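Local coordinates for EtuB protein (Clostridium kluyveri DSM 555, PDB 3IO0) that forms a trimer of subunits with two microcompartment domains each, and probably serves as a shell component of a bacterial microcompartment associated with ethanol utilisation, at residues 19-24 against 91-96; 51-56 against 84-89. All blocks are in the same frame, centred on the assembly; numbering follows the deposited sequence.

Both contacts belong to the first of the two microcompartment domains and reach the same antiparallel sheet, but at different depths. Contact 2 lies near the centre of the chain, where helix 50-61 packs on strand 84-90 through fully buried side chains. Contact 1, with its centre about 16 Å from that of contact 2, joins the end of strand 15-20 to the start of helix 93-111, the element that follows strand 84-90. It is still apolar where the segments touch, yet it opens toward solvent at Ala21, next to the polar cap of the helix. Larger isoleucine, methionine and glutamine side chains, with Ala56, fill contact 2; valines and alanines alone make contact 1.

Contact 1: 19-24 against 91-96; sequences VIANVD and ADVSDA
Val93, in the first turn of helix 93-111, packs against Val19 and Ala21 where strand 15-20 ends. The close-packed part is a methyl contact: Val19 CG1 meets Val93 CG1 at 3.3 Å, the two side chains meeting at a slant. Val19 puts CG1 opposite its backbone N (chi1 158°). Its other methyl extends over the helix backbone, with Val19 CG2 4.2 Å from Ala96 C. The same valine also touches Arg97 and Val100 further along the helix. Short beta-branched side chains suit this place, since they present two methyls close to the backbone and allow strand and helix to approach closely.

Toward solvent the contact thins. Ala21, already in the loop and exposed, is straddled by the two branches of Val93: its CB lies 3.9 Å from both Val93 CG1 and Val93 CG2. Val93 itself is only partly covered. Beyond it the surface turns polar. Exposed Asp92 is the N-cap of the helix, and its OD1 accepts the backbone N-H of Ser94 at 3.0 Å, nearly straight at 163° and from the anti side of the carboxylate. Ser94 OG, also 3.0 Å from Asp92 OD1, comes from well above the carboxylate plane, on the same face as Ser94 N. Two bonds thus grip one oxygen at the helix start, where the negative carboxylate would be favoured by the helix dipole.

Ile20 points its CB away from the helix and packs on Ile159 of a neighbouring subunit, so the strand end serves domain core and trimer interface at once. Strand 15-20 comes early in its domain, whereas in a canonical BMC domain the equivalent strand follows the helix corresponding to 93-111; their packing is consistent with the circularly permuted BMC fold.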
loop_
_atom_site.group_PDB
_atom_site.type_symbol
_atom_site.label_atom_id
_atom_site.label_comp_id
_atom_site.label_asym_id
_atom_site.label_seq_id
_atom_site.Cartn_x
_atom_site.Cartn_y
_atom_site.Cartn_z
ATOM N N VAL A 19 -15.164 20.880 6.231
ATOM C CA VAL A 19 -14.639 22.175 6.617
ATOM C C VAL A 19 -14.433 22.170 8.123
ATOM O O VAL A 19 -15.305 21.708 8.843
ATOM C CB VAL A 19 -15.618 23.279 6.206
ATOM C CG1 VAL A 19 -15.396 24.510 7.008
ATOM C CG2 VAL A 19 -15.445 23.596 4.739
ATOM N N ILE A 20 -13.284 22.635 8.603
ATOM C CA ILE A 20 -13.133 22.867 10.036
ATOM C C ILE A 20 -12.887 24.346 10.282
ATOM O O ILE A 20 -11.979 24.940 9.707
ATOM C CB ILE A 20 -12.042 21.994 10.695
ATOM C CG1 ILE A 20 -12.458 20.521 10.663
ATOM C CG2 ILE A 20 -11.763 22.461 12.145
ATOM C CD1 ILE A 20 -11.433 19.545 11.241
ATOM N N ALA A 21 -13.718 24.924 11.145
ATOM C CA ALA A 21 -13.738 26.366 11.381
ATOM C C ALA A 21 -12.483 26.884 12.076
ATOM O O ALA A 21 -11.862 27.853 11.620
ATOM C CB ALA A 21 -14.975 26.741 12.172
ATOM N N ASN A 22 -12.111 26.232 13.171
ATOM C CA ASN A 22 -10.995 26.696 13.968
ATOM C C ASN A 22 -10.139 25.563 14.480
ATOM O O ASN A 22 -10.304 25.127 15.615
ATOM C CB ASN A 22 -11.518 27.521 15.136
ATOM C CG ASN A 22 -11.251 28.995 14.966
ATOM O OD1 ASN A 22 -12.161 29.783 14.697
ATOM N ND2 ASN A 22 -9.991 29.378 15.118
ATOM N N VAL A 23 -9.212 25.095 13.650
ATOM C CA VAL A 23 -8.471 23.867 13.943
ATOM C C VAL A 23 -7.732 23.993 15.262
ATOM O O VAL A 23 -7.095 25.009 15.520
ATOM C CB VAL A 23 -7.494 23.504 12.800
ATOM C CG1 VAL A 23 -6.716 22.223 13.116
ATOM C CG2 VAL A 23 -8.246 23.357 11.492
ATOM N N ASP A 24 -7.843 22.966 16.101
ATOM C CA ASP A 24 -7.145 22.959 17.378
ATOM C C ASP A 24 -5.669 23.231 17.178
ATOM O O ASP A 24 -5.050 22.661 16.284
ATOM C CB ASP A 24 -7.339 21.638 18.115
ATOM C CG ASP A 24 -6.911 21.727 19.572
ATOM O OD1 ASP A 24 -7.811 21.856 20.444
ATOM O OD2 ASP A 24 -5.681 21.703 19.839
ATOM N N ALA A 91 -7.975 32.058 6.115
ATOM C CA ALA A 91 -8.214 32.857 7.315
ATOM C C ALA A 91 -9.689 32.770 7.716
ATOM O O ALA A 91 -10.026 32.808 8.896
ATOM C CB ALA A 91 -7.802 34.302 7.080
ATOM N N ASP A 92 -10.560 32.630 6.723
ATOM C CA ASP A 92 -11.993 32.627 6.956
ATOM C C ASP A 92 -12.624 31.313 6.485
ATOM O O ASP A 92 -12.457 30.896 5.333
ATOM C CB ASP A 92 -12.619 33.823 6.227
ATOM C CG ASP A 92 -14.062 34.104 6.651
ATOM O OD1 ASP A 92 -14.885 33.161 6.797
ATOM O OD2 ASP A 92 -14.374 35.304 6.800
ATOM N N VAL A 93 -13.363 30.680 7.386
ATOM C CA VAL A 93 -14.021 29.403 7.114
ATOM C C VAL A 93 -14.836 29.392 5.824
ATOM O O VAL A 93 -14.840 28.394 5.106
ATOM C CB VAL A 93 -14.959 29.006 8.262
ATOM C CG1 VAL A 93 -15.004 27.509 8.388
ATOM C CG2 VAL A 93 -14.499 29.652 9.591
ATOM N N SER A 94 -15.527 30.494 5.531
ATOM C CA SER A 94 -16.439 30.532 4.381
ATOM C C SER A 94 -15.683 30.525 3.066
ATOM O O SER A 94 -16.206 30.045 2.055
ATOM C CB SER A 94 -17.371 31.740 4.442
ATOM O OG SER A 94 -16.620 32.936 4.393
ATOM N N ASP A 95 -14.465 31.069 3.082
ATOM C CA ASP A 95 -13.563 30.960 1.941
ATOM C C ASP A 95 -13.190 29.494 1.698
ATOM O O ASP A 95 -13.248 29.006 0.567
ATOM C CB ASP A 95 -12.300 31.791 2.167
ATOM C CG ASP A 95 -12.549 33.293 2.070
ATOM O OD1 ASP A 95 -13.324 33.723 1.183
ATOM O OD2 ASP A 95 -11.940 34.039 2.876
ATOM N N ALA A 96 -12.820 28.800 2.770
ATOM C CA ALA A 96 -12.520 27.378 2.700
ATOM C C ALA A 96 -13.742 26.587 2.247
ATOM O O ALA A 96 -13.641 25.765 1.330
ATOM C CB ALA A 96 -12.008 26.871 4.032
#

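Contact 2: 51-56 against 84-89; sequences AQMMAA and IFIVLK
Gln52, Met53 and Ala56 of helix 50-61 pack on Ile84 and Ile86 in a buried helix-on-sheet contact inside the BMC domain, an alpha/beta fold in which helices cover an antiparallel sheet. The helix runs almost along strand 84-90: the two short axes make an angle of 18° and come within 9.3 Å of each other. Ile84 and Ile86 alternate with Phe85, so both send their CB toward the helix, and Phe85 packs instead on Ala154 of a neighbouring subunit.

Ile86 reaches the helix with its terminal methyl. CG1 stands opposite the carbonyl carbon (chi1 -65°) and carries CD1 to 4.0 Å from Ala56 CB and 4.1 Å from Met53 CA. The small alanine lets this long branch come close to the helix backbone. Met53 crosses Ile86 roughly at a right angle; its CG also lies 3.9 Å from Ile84 CD1, and the flexible thioether chain packs among Ile133, Phe134 and Phe138, joining helix 50-61 to helix 132-138, further along the chain.

Gln52 looks out of place among hydrocarbons, but its NE2 is satisfied by a hydrogen bond to Val47 O, which helps fix the rotation of the amide. One methyl of Ile84 lies against that amide: Ile84 CG2 sits squarely over its face, 3.6 Å from Gln52 CD, 3.8 Å from Gln52 OE1 and 3.9 Å from Gln52 NE2.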
loop_
_atom_site.group_PDB
_atom_site.type_symbol
_atom_site.label_atom_id
_atom_site.label_comp_id
_atom_site.label_asym_id
_atom_site.label_seq_id
_atom_site.Cartn_x
_atom_site.Cartn_y
_atom_site.Cartn_z
ATOM N N ALA A 51 -8.142 13.447 -10.643
ATOM C CA ALA A 51 -9.475 14.018 -10.842
ATOM C C ALA A 51 -9.822 15.041 -9.759
ATOM O O ALA A 51 -10.229 16.170 -10.063
ATOM C CB ALA A 51 -10.520 12.921 -10.893
ATOM N N GLN A 52 -9.648 14.644 -8.498
ATOM C CA GLN A 52 -9.960 15.520 -7.378
ATOM C C GLN A 52 -9.003 16.696 -7.365
ATOM O O GLN A 52 -9.402 17.820 -7.084
ATOM C CB GLN A 52 -9.901 14.768 -6.048
ATOM C CG GLN A 52 -11.086 13.842 -5.777
ATOM C CD GLN A 52 -10.901 12.438 -6.339
ATOM O OE1 GLN A 52 -10.035 12.192 -7.172
ATOM N NE2 GLN A 52 -11.724 11.511 -5.877
ATOM N N MET A 53 -7.736 16.433 -7.682
ATOM C CA MET A 53 -6.732 17.492 -7.781
ATOM C C MET A 53 -7.170 18.519 -8.824
ATOM O O MET A 53 -7.111 19.718 -8.561
ATOM C CB MET A 53 -5.341 16.922 -8.101
ATOM C CG MET A 53 -4.763 16.018 -7.015
ATOM S SD MET A 53 -2.969 15.750 -7.105
ATOM C CE MET A 53 -2.893 14.410 -8.268
ATOM N N MET A 54 -7.637 18.051 -9.985
ATOM C CA MET A 54 -8.147 18.949 -11.024
ATOM C C MET A 54 -9.229 19.854 -10.445
ATOM O O MET A 54 -9.146 21.083 -10.560
ATOM C CB MET A 54 -8.704 18.185 -12.227
ATOM C CG MET A 54 -7.673 17.605 -13.212
ATOM S SD MET A 54 -6.447 18.741 -13.904
ATOM C CE MET A 54 -7.519 20.154 -14.253
ATOM N N ALA A 55 -10.226 19.237 -9.804
ATOM C CA ALA A 55 -11.332 19.964 -9.173
ATOM C C ALA A 55 -10.849 20.943 -8.099
ATOM O O ALA A 55 -11.339 22.056 -8.020
ATOM C CB ALA A 55 -12.349 19.001 -8.607
ATOM N N ALA A 56 -9.876 20.542 -7.289
ATOM C CA ALA A 56 -9.356 21.422 -6.255
ATOM C C ALA A 56 -8.513 22.573 -6.833
ATOM O O ALA A 56 -8.473 23.673 -6.264
ATOM C CB ALA A 56 -8.567 20.628 -5.238
ATOM N N ILE A 84 -6.837 9.945 -2.258
ATOM C CA ILE A 84 -6.591 11.404 -2.245
ATOM C C ILE A 84 -6.959 12.157 -0.958
ATOM O O ILE A 84 -8.040 11.960 -0.401
ATOM C CB ILE A 84 -7.100 12.120 -3.525
ATOM C CG1 ILE A 84 -6.681 13.588 -3.538
ATOM C CG2 ILE A 84 -8.575 12.016 -3.659
ATOM C CD1 ILE A 84 -5.209 13.828 -3.803
ATOM N N PHE A 85 -6.045 13.010 -0.496
ATOM C CA PHE A 85 -6.266 13.806 0.708
ATOM C C PHE A 85 -5.707 15.215 0.548
ATOM O O PHE A 85 -4.493 15.432 0.602
ATOM C CB PHE A 85 -5.664 13.117 1.926
ATOM C CG PHE A 85 -5.816 13.887 3.213
ATOM C CD1 PHE A 85 -7.070 14.079 3.787
ATOM C CD2 PHE A 85 -4.696 14.385 3.874
ATOM C CE1 PHE A 85 -7.213 14.780 4.996
ATOM C CE2 PHE A 85 -4.825 15.085 5.067
ATOM C CZ PHE A 85 -6.092 15.280 5.634
ATOM N N ILE A 86 -6.618 16.165 0.342
ATOM C CA ILE A 86 -6.270 17.550 0.058
ATOM C C ILE A 86 -6.805 18.431 1.168
ATOM O O ILE A 86 -7.992 18.358 1.506
ATOM C CB ILE A 86 -6.860 17.999 -1.286
ATOM C CG1 ILE A 86 -6.225 17.205 -2.425
ATOM C CG2 ILE A 86 -6.642 19.480 -1.500
ATOM C CD1 ILE A 86 -6.991 17.269 -3.728
ATOM N N VAL A 87 -5.921 19.243 1.748
ATOM C CA VAL A 87 -6.315 20.212 2.763
ATOM C C VAL A 87 -5.954 21.610 2.296
ATOM O O VAL A 87 -4.795 21.895 2.002
ATOM C CB VAL A 87 -5.698 19.911 4.159
ATOM C CG1 VAL A 87 -6.083 20.970 5.163
ATOM C CG2 VAL A 87 -6.174 18.570 4.664
ATOM N N LEU A 88 -6.971 22.463 2.217
ATOM C CA LEU A 88 -6.816 23.866 1.882
ATOM C C LEU A 88 -6.950 24.700 3.146
ATOM O O LEU A 88 -7.782 24.388 4.003
ATOM C CB LEU A 88 -7.897 24.284 0.891
ATOM C CG LEU A 88 -8.045 23.491 -0.401
ATOM C CD1 LEU A 88 -9.211 24.017 -1.221
ATOM C CD2 LEU A 88 -6.750 23.556 -1.189
ATOM N N LYS A 89 -6.138 25.750 3.265
ATOM C CA LYS A 89 -6.193 26.649 4.419
ATOM C C LYS A 89 -6.653 28.059 4.056
ATOM O O LYS A 89 -6.391 28.556 2.952
ATOM C CB LYS A 89 -4.849 26.693 5.143
ATOM C CG LYS A 89 -3.677 27.196 4.317
ATOM C CD LYS A 89 -2.415 27.280 5.174
ATOM C CE LYS A 89 -1.218 27.768 4.380
ATOM N NZ LYS A 89 0.033 27.401 5.079
#